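Local coordinates for protein cellulase (glycosyl hydrolase family 5) (Bacteroides ovatus, PDB 3ZMR) that cleaves internal beta-1,4-glucosidic linkages of the xyloglucan backbone with retention of the beta-configuration, releasing xyloglucan oligosaccharides, at residues Phe19-Ser24 with Met322-Val327; Val158-Ile163 with Val171-Ala176; Lys164-Asp169 with Ala457-Ile462. One frame throughout, in Å; residues are numbered along the deposited sequence.

Contact 1: residues Phe19-Ser24 with Met322-Val327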
loop_
_atom_site.group_PDB
_atom_site.type_symbol
_atom_site.label_atom_id
_atom_site.label_comp_id
_atom_site.label_asym_id
_atom_site.label_seq_id
_atom_site.Cartn_x
_atom_site.Cartn_y
_atom_site.Cartn_z
ATOM N N PHE A 19 25.277 11.410 8.642
ATOM C CA PHE A 19 24.305 10.721 7.792
ATOM C C PHE A 19 22.898 11.229 8.137
ATOM O O PHE A 19 22.585 11.519 9.301
ATOM C CB PHE A 19 24.355 9.217 8.029
ATOM C CG PHE A 19 25.628 8.542 7.574
ATOM C CD1 PHE A 19 26.772 8.553 8.351
ATOM C CD2 PHE A 19 25.660 7.841 6.385
ATOM C CE1 PHE A 19 27.929 7.898 7.924
ATOM C CE2 PHE A 19 26.796 7.204 5.945
ATOM C CZ PHE A 19 27.934 7.217 6.720
ATOM N N ASP A 20 22.032 11.307 7.133
ATOM C CA ASP A 20 20.610 11.529 7.430
ATOM C C ASP A 20 19.952 10.174 7.823
ATOM O O ASP A 20 20.616 9.122 7.910
ATOM C CB ASP A 20 19.893 12.310 6.310
ATOM C CG ASP A 20 19.732 11.544 5.038
ATOM O OD1 ASP A 20 19.783 10.308 5.056
ATOM O OD2 ASP A 20 19.524 12.214 4.007
ATOM N N ALA A 21 18.650 10.220 8.080
ATOM C CA ALA A 21 17.928 9.071 8.615
ATOM C C ALA A 21 17.752 7.907 7.631
ATOM O O ALA A 21 17.441 6.797 8.043
ATOM C CB ALA A 21 16.567 9.497 9.110
ATOM N N ARG A 22 17.905 8.188 6.350
ATOM C CA ARG A 22 17.791 7.133 5.331
ATOM C C ARG A 22 18.940 6.146 5.483
ATOM O O ARG A 22 19.991 6.484 6.000
ATOM C CB ARG A 22 17.854 7.719 3.913
ATOM C CG ARG A 22 16.736 8.665 3.569
ATOM C CD ARG A 22 16.920 9.205 2.159
ATOM N NE ARG A 22 17.886 10.297 2.116
ATOM C CZ ARG A 22 18.198 10.985 1.021
ATOM N NH1 ARG A 22 17.631 10.686 -0.146
ATOM N NH2 ARG A 22 19.091 11.966 1.088
ATOM N N GLY A 23 18.748 4.921 5.010
ATOM C CA GLY A 23 19.892 4.017 4.817
ATOM C C GLY A 23 20.755 4.630 3.719
ATOM O O GLY A 23 20.227 5.064 2.682
ATOM N N SER A 24 22.063 4.701 3.935
ATOM C CA SER A 24 22.979 5.254 2.947
ATOM C C SER A 24 24.428 4.892 3.254
ATOM O O SER A 24 24.731 4.333 4.312
ATOM C CB SER A 24 22.848 6.767 2.841
ATOM O OG SER A 24 23.358 7.402 3.988
ATOM N N MET A 322 8.824 -1.116 5.858
ATOM C CA MET A 322 8.030 -0.038 6.438
ATOM C C MET A 322 8.674 1.300 6.124
ATOM O O MET A 322 9.884 1.487 6.353
ATOM C CB MET A 322 7.893 -0.187 7.961
ATOM C CG MET A 322 6.860 -1.212 8.394
ATOM S SD MET A 322 5.158 -0.793 7.993
ATOM C CE MET A 322 4.675 0.383 9.253
ATOM N N PRO A 323 7.889 2.256 5.605
ATOM C CA PRO A 323 8.459 3.578 5.465
ATOM C C PRO A 323 8.822 4.184 6.835
ATOM O O PRO A 323 8.194 3.894 7.830
ATOM C CB PRO A 323 7.338 4.394 4.819
ATOM C CG PRO A 323 6.418 3.394 4.184
ATOM C CD PRO A 323 6.511 2.196 5.093
ATOM N N LEU A 324 9.807 5.082 6.815
ATOM C CA LEU A 324 10.066 5.937 7.951
ATOM C C LEU A 324 8.929 6.954 8.051
ATOM O O LEU A 324 8.378 7.405 7.042
ATOM C CB LEU A 324 11.396 6.702 7.788
ATOM C CG LEU A 324 12.671 5.881 7.654
ATOM C CD1 LEU A 324 13.841 6.824 7.354
ATOM C CD2 LEU A 324 12.920 5.059 8.907
ATOM N N ASP A 325 8.578 7.326 9.253
ATOM C CA ASP A 325 7.469 8.255 9.477
ATOM C C ASP A 325 7.836 9.183 10.662
ATOM O O ASP A 325 8.760 8.907 11.433
ATOM C CB ASP A 325 6.167 7.442 9.718
ATOM C CG ASP A 325 4.869 8.252 9.523
ATOM O OD1 ASP A 325 4.904 9.495 9.236
ATOM O OD2 ASP A 325 3.789 7.610 9.605
ATOM N N ILE A 326 7.075 10.265 10.794
ATOM C CA ILE A 326 7.273 11.304 11.811
ATOM C C ILE A 326 6.355 11.093 13.031
ATOM O O ILE A 326 6.538 11.735 14.064
ATOM C CB ILE A 326 6.993 12.714 11.212
ATOM C CG1 ILE A 326 7.474 13.850 12.138
ATOM C CG2 ILE A 326 5.493 12.882 10.869
ATOM C CD1 ILE A 326 8.969 13.915 12.303
ATOM N N VAL A 327 5.389 10.167 12.909
ATOM C CA VAL A 327 4.481 9.745 13.977
ATOM C C VAL A 327 4.565 8.235 14.079
ATOM O O VAL A 327 4.920 7.561 13.106
ATOM C CB VAL A 327 3.029 10.164 13.759
ATOM C CG1 VAL A 327 2.853 11.649 14.020
ATOM C CG2 VAL A 327 2.549 9.737 12.375
#

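Contact 2: residues Val158-Ile163 with Val171-Ala176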
loop_
_atom_site.group_PDB
_atom_site.type_symbol
_atom_site.label_atom_id
_atom_site.label_comp_id
_atom_site.label_asym_id
_atom_site.label_seq_id
_atom_site.Cartn_x
_atom_site.Cartn_y
_atom_site.Cartn_z
ATOM N N VAL A 158 -27.319 8.192 -1.580
ATOM C CA VAL A 158 -28.087 6.986 -1.322
ATOM C C VAL A 158 -27.229 5.724 -1.471
ATOM O O VAL A 158 -27.464 4.717 -0.776
ATOM C CB VAL A 158 -29.385 6.873 -2.171
ATOM C CG1 VAL A 158 -30.353 7.999 -1.794
ATOM C CG2 VAL A 158 -29.092 6.859 -3.645
ATOM N N LEU A 159 -26.237 5.739 -2.366
ATOM C CA LEU A 159 -25.331 4.588 -2.470
ATOM C C LEU A 159 -24.561 4.387 -1.160
ATOM O O LEU A 159 -24.500 3.296 -0.613
ATOM C CB LEU A 159 -24.319 4.788 -3.618
ATOM C CG LEU A 159 -23.225 3.724 -3.715
ATOM C CD1 LEU A 159 -23.863 2.339 -3.903
ATOM C CD2 LEU A 159 -22.237 4.073 -4.829
ATOM N N PHE A 160 -23.957 5.468 -0.666
ATOM C CA PHE A 160 -23.171 5.352 0.573
ATOM C C PHE A 160 -24.026 4.991 1.767
ATOM O O PHE A 160 -23.590 4.218 2.615
ATOM C CB PHE A 160 -22.349 6.619 0.831
ATOM C CG PHE A 160 -21.273 6.832 -0.208
ATOM C CD1 PHE A 160 -20.291 5.851 -0.425
ATOM C CD2 PHE A 160 -21.231 7.998 -0.987
ATOM C CE1 PHE A 160 -19.292 6.040 -1.365
ATOM C CE2 PHE A 160 -20.233 8.174 -1.937
ATOM C CZ PHE A 160 -19.264 7.211 -2.122
ATOM N N GLU A 161 -25.246 5.531 1.825
ATOM C CA GLU A 161 -26.189 5.147 2.866
ATOM C C GLU A 161 -26.570 3.665 2.795
ATOM O O GLU A 161 -26.686 2.991 3.813
ATOM C CB GLU A 161 -27.440 6.029 2.833
ATOM C CG GLU A 161 -27.145 7.447 3.279
ATOM C CD GLU A 161 -28.321 8.372 3.201
ATOM O OE1 GLU A 161 -29.276 8.099 2.432
ATOM O OE2 GLU A 161 -28.256 9.406 3.906
ATOM N N GLY A 162 -26.706 3.152 1.577
ATOM C CA GLY A 162 -27.033 1.733 1.394
ATOM C C GLY A 162 -25.895 0.832 1.823
ATOM O O GLY A 162 -26.092 -0.228 2.430
ATOM N N ILE A 163 -24.668 1.242 1.483
ATOM C CA ILE A 163 -23.461 0.512 1.911
ATOM C C ILE A 163 -23.405 0.405 3.434
ATOM O O ILE A 163 -23.205 -0.691 4.002
ATOM C CB ILE A 163 -22.188 1.142 1.301
ATOM C CG1 ILE A 163 -22.135 0.886 -0.216
ATOM C CG2 ILE A 163 -20.907 0.648 1.994
ATOM C CD1 ILE A 163 -21.115 1.776 -0.917
ATOM N N VAL A 171 -15.411 2.243 2.930
ATOM C CA VAL A 171 -15.461 2.252 1.462
ATOM C C VAL A 171 -14.091 2.689 0.938
ATOM O O VAL A 171 -13.502 3.662 1.438
ATOM C CB VAL A 171 -16.601 3.124 0.892
ATOM C CG1 VAL A 171 -16.487 4.598 1.265
ATOM C CG2 VAL A 171 -16.722 2.958 -0.611
ATOM N N ARG A 172 -13.553 1.922 -0.007
ATOM C CA ARG A 172 -12.388 2.334 -0.787
ATOM C C ARG A 172 -12.883 2.902 -2.106
ATOM O O ARG A 172 -13.715 2.287 -2.795
ATOM C CB ARG A 172 -11.458 1.137 -1.022
ATOM C CG ARG A 172 -10.223 1.427 -1.865
ATOM C CD ARG A 172 -9.264 0.273 -1.806
ATOM N NE ARG A 172 -8.040 0.373 -2.587
ATOM C CZ ARG A 172 -7.869 -0.144 -3.807
ATOM N NH1 ARG A 172 -8.873 -0.689 -4.475
ATOM N NH2 ARG A 172 -6.675 -0.125 -4.383
ATOM N N ILE A 173 -12.420 4.118 -2.396
ATOM C CA ILE A 173 -12.754 4.892 -3.589
ATOM C C ILE A 173 -11.477 5.031 -4.409
ATOM O O ILE A 173 -10.664 5.928 -4.153
ATOM C CB ILE A 173 -13.351 6.265 -3.241
ATOM C CG1 ILE A 173 -14.552 6.122 -2.313
ATOM C CG2 ILE A 173 -13.725 7.031 -4.506
ATOM C CD1 ILE A 173 -15.207 7.429 -1.889
ATOM N N PRO A 174 -11.251 4.137 -5.387
ATOM C CA PRO A 174 -10.148 4.348 -6.322
ATOM C C PRO A 174 -10.352 5.672 -7.082
ATOM O O PRO A 174 -11.500 6.012 -7.439
ATOM C CB PRO A 174 -10.288 3.150 -7.280
ATOM C CG PRO A 174 -10.945 2.100 -6.482
ATOM C CD PRO A 174 -11.925 2.842 -5.648
ATOM N N VAL A 175 -9.280 6.422 -7.292
ATOM C CA VAL A 175 -9.368 7.699 -7.997
ATOM C C VAL A 175 -8.242 7.822 -9.021
ATOM O O VAL A 175 -7.078 7.475 -8.765
ATOM C CB VAL A 175 -9.277 8.906 -7.037
ATOM C CG1 VAL A 175 -9.625 10.217 -7.757
ATOM C CG2 VAL A 175 -10.207 8.734 -5.853
ATOM N N ALA A 176 -8.616 8.356 -10.185
ATOM C CA ALA A 176 -7.676 8.766 -11.216
ATOM C C ALA A 176 -7.714 10.302 -11.215
ATOM O O ALA A 176 -8.750 10.922 -10.909
ATOM C CB ALA A 176 -8.138 8.274 -12.579
#

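Contact 3: residues Lys164-Asp169 with Ala457-Ile462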
loop_
_atom_site.group_PDB
_atom_site.type_symbol
_atom_site.label_atom_id
_atom_site.label_comp_id
_atom_site.label_asym_id
_atom_site.label_seq_id
_atom_site.Cartn_x
_atom_site.Cartn_y
_atom_site.Cartn_z
ATOM N N LYS A 164 -23.588 1.544 4.108
ATOM C CA LYS A 164 -23.591 1.560 5.567
ATOM C C LYS A 164 -24.703 0.699 6.161
ATOM O O LYS A 164 -24.488 -0.089 7.070
ATOM C CB LYS A 164 -23.706 2.986 6.060
ATOM C CG LYS A 164 -23.688 3.164 7.576
ATOM C CD LYS A 164 -22.300 3.056 8.165
ATOM C CE LYS A 164 -22.347 3.133 9.687
ATOM N NZ LYS A 164 -20.990 3.077 10.241
ATOM N N ALA A 165 -25.898 0.832 5.582
ATOM C CA ALA A 165 -27.066 0.101 6.070
ATOM C C ALA A 165 -26.936 -1.418 5.973
ATOM O O ALA A 165 -27.457 -2.152 6.817
ATOM C CB ALA A 165 -28.310 0.583 5.340
ATOM N N ALA A 166 -26.188 -1.891 4.985
ATOM C CA ALA A 166 -25.967 -3.323 4.781
ATOM C C ALA A 166 -24.969 -3.914 5.786
ATOM O O ALA A 166 -24.814 -5.130 5.878
ATOM C CB ALA A 166 -25.478 -3.544 3.365
ATOM N N GLY A 167 -24.266 -3.058 6.522
ATOM C CA GLY A 167 -23.320 -3.535 7.536
ATOM C C GLY A 167 -21.847 -3.323 7.230
ATOM O O GLY A 167 -20.985 -3.801 7.953
ATOM N N PHE A 168 -21.563 -2.564 6.181
ATOM C CA PHE A 168 -20.182 -2.206 5.843
ATOM C C PHE A 168 -19.804 -0.932 6.569
ATOM O O PHE A 168 -20.598 -0.003 6.657
ATOM C CB PHE A 168 -20.021 -2.006 4.353
ATOM C CG PHE A 168 -20.268 -3.242 3.561
ATOM C CD1 PHE A 168 -19.307 -4.223 3.510
ATOM C CD2 PHE A 168 -21.473 -3.450 2.900
ATOM C CE1 PHE A 168 -19.505 -5.369 2.781
ATOM C CE2 PHE A 168 -21.669 -4.610 2.159
ATOM C CZ PHE A 168 -20.687 -5.566 2.099
ATOM N N ASP A 169 -18.554 -0.879 7.023
ATOM C CA ASP A 169 -18.075 0.313 7.711
ATOM C C ASP A 169 -16.977 1.105 6.999
ATOM O O ASP A 169 -16.599 2.175 7.461
ATOM C CB ASP A 169 -17.675 -0.029 9.131
ATOM C CG ASP A 169 -18.896 -0.393 9.994
ATOM O OD1 ASP A 169 -19.969 0.296 9.943
ATOM O OD2 ASP A 169 -18.804 -1.386 10.691
ATOM N N ALA A 457 -27.653 -12.228 -1.541
ATOM C CA ALA A 457 -27.007 -13.490 -1.166
ATOM C C ALA A 457 -25.492 -13.300 -0.944
ATOM O O ALA A 457 -24.927 -13.838 -0.004
ATOM C CB ALA A 457 -27.275 -14.593 -2.211
ATOM N N SER A 458 -24.857 -12.519 -1.802
ATOM C CA SER A 458 -23.421 -12.257 -1.648
ATOM C C SER A 458 -23.121 -11.288 -0.482
ATOM O O SER A 458 -22.132 -11.488 0.233
ATOM C CB SER A 458 -22.834 -11.736 -2.937
ATOM O OG SER A 458 -22.933 -12.692 -3.972
ATOM N N ILE A 459 -23.979 -10.289 -0.264
ATOM C CA ILE A 459 -23.875 -9.453 0.941
ATOM C C ILE A 459 -23.964 -10.355 2.168
ATOM O O ILE A 459 -23.163 -10.239 3.128
ATOM C CB ILE A 459 -24.927 -8.339 0.999
ATOM C CG1 ILE A 459 -24.719 -7.349 -0.159
ATOM C CG2 ILE A 459 -24.870 -7.638 2.354
ATOM C CD1 ILE A 459 -25.863 -6.382 -0.357
ATOM N N ALA A 460 -24.949 -11.252 2.168
ATOM C CA ALA A 460 -25.139 -12.178 3.300
ATOM C C ALA A 460 -23.920 -13.085 3.513
ATOM O O ALA A 460 -23.573 -13.409 4.665
ATOM C CB ALA A 460 -26.402 -13.004 3.134
ATOM N N ALA A 461 -23.247 -13.497 2.433
ATOM C CA ALA A 461 -22.039 -14.325 2.537
ATOM C C ALA A 461 -20.916 -13.567 3.277
ATOM O O ALA A 461 -20.199 -14.112 4.117
ATOM C CB ALA A 461 -21.562 -14.744 1.162
ATOM N N ILE A 462 -20.764 -12.292 2.939
ATOM C CA ILE A 462 -19.789 -11.439 3.610
ATOM C C ILE A 462 -20.155 -11.318 5.097
ATOM O O ILE A 462 -19.282 -11.495 5.969
ATOM C CB ILE A 462 -19.691 -10.042 2.967
ATOM C CG1 ILE A 462 -19.141 -10.142 1.552
ATOM C CG2 ILE A 462 -18.835 -9.095 3.811
ATOM C CD1 ILE A 462 -19.255 -8.856 0.756
#

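Contact 1: residues Phe19-Ser24 with Met322-Val327
Part of the junction between the N-terminal BACON domain and the GH5 catalytic barrel runs through A21, in the turn between strands 16-19 and 24-31, and L324, in the loop that leads from helix 313-319 to strand 331-337. The touch is one small piece of the interface, 81 Å² in all, and comes down to one methyl. L324 CD1 lies 3.7 Å from A21 O and 4.2 Å from A21 CB, while the backbone N of R22 stands a little further back. With CG anti to its own carbonyl carbon (chi1 -60°), the leucine extends CD1 against the backbone of the turn; no hydrogen bond crosses. D66 and Y94, both in loops, also touch the L324 side chain. The BACON domain does not bind carbohydrate and may instead hold the catalytic module away from the cell surface.

The turn that receives L324 is braced from within. D20 OD1 accepts from R22 N at 3.1 Å, an Asx turn in which the N-H comes in above the carboxylate plane. The R22 side chain leads away from 322-327 and doubles back on D20, gripping it side-on. R22 NH2 bonds to D20 OD2 at 3.0 Å through the syn lone pair of that oxygen; R22 NE is shared, 3.2 Å from D20 OD2 and weakly, at 3.5 Å, from D20 OD1.

Contact 2: residues Val158-Ile163 with Val171-Ala176
The ring of F160 is met at its far end by two aliphatic side chains of strand 170-173, one at its edge and the other at a slant. V171 CG2 sits close to the ring plane, 4.1 Å from F160 CE1, so it addresses the edge. I173 CD1 lies 4.1 Å from F160 CZ and comes in obliquely. Both aliphatic side chains cross the phenylalanine at about a right angle, and the contact is purely apolar.

The torsions explain the fit. V171 has CG2 anti to its backbone N and CG1 between the N and the carbonyl carbon (chi1 62°), which turns both methyls toward the helix; V171 CG1 is also 4.1 Å from F160 CE1, making a fork around that one ring carbon. The ring reaches the strand by its length, because the F160 CB itself does not aim there. One turn along the helix, I163 does aim at the strand and brings its CD1 to 4.6 Å from V171 CG2, a looser neighbour.

This is the first beta-alpha-beta crossover of the TIM barrel: helix 157-165 packs on the outside of the parallel strands 125-127 and 170-173, which it links. On the barrel's inner side, R172 turns the other way to form salt bridges with E395, the inferred nucleophile, and E334. Strand 210-214 continues the sheet, with V211 touching V171 and I173, while A203 and A204 of helix 191-206 press against F160 and complete the layer between the two helices and the strands.

Contact 3: residues Lys164-Asp169 with Ala457-Ile462
A166 and F168, in the segment that follows helix 157-165 into the loop, pack on I459 and I462 of helix 456-471, where the first and last outer helices of the TIM barrel meet. The tight part is the phenylalanine against I462. I462 CD1 lies in the plane of the F168 ring, at its edge, 3.8 Å from F168 CZ, and I462 CG2 stands 3.9 Å from F168 CE1, so two methyls of one isoleucine hold the outer end of the ring. The two side chains cross at about a right angle. In I462 a chi1 of -66° directs CG2, anti to the backbone N, at the ring, and the extended chi2 carries CD1 to the ring's edge. L445 touches both residues and joins them in this buried patch.

The other half is looser. I459 CG2 approaches F168 CE2 obliquely at 4.4 Å and also meets A166 CB at 4.3 Å, bridging the ring and A166. A166 is only partly buried, with F446 also against it, and the nearby A165 and A460 lie on the solvent side. Nothing polar crosses.

What brings F168 round to helix 456-471 is a Schellman motif. G167 departs from helical geometry with a positive phi (110°), and G167 N bonds to K164 O at 3.0 Å. The long K164 side chain, whose NZ also bonds to the carbonyl O of G208, extends past the turn to make a salt bridge. K164 NZ reaches D169 OD1 at 3.0 Å, on the anti side and 29° out of the carboxylate plane.

Overall arrangement
Contacts 2 and 3 are buried neighbours in the barrel wall, with centres 14 Å apart, and share helix 157-165: its middle packs inward on strand 170-173, and the residues that follow it pack on helix 456-471. They touch directly where I163 O lies 3.4 Å from F168 CD2. Contact 1 sits on the other side of the chain's centre, about 34 and 40 Å from them between centres, and joins two domains at a partly buried surface. All three rely on apolar packing across the segments, but an aromatic ring carries contacts 2 and 3, whereas a lone leucine methyl against backbone suffices in contact 1. Salt bridges brace the turns of contacts 1 and 3 from within.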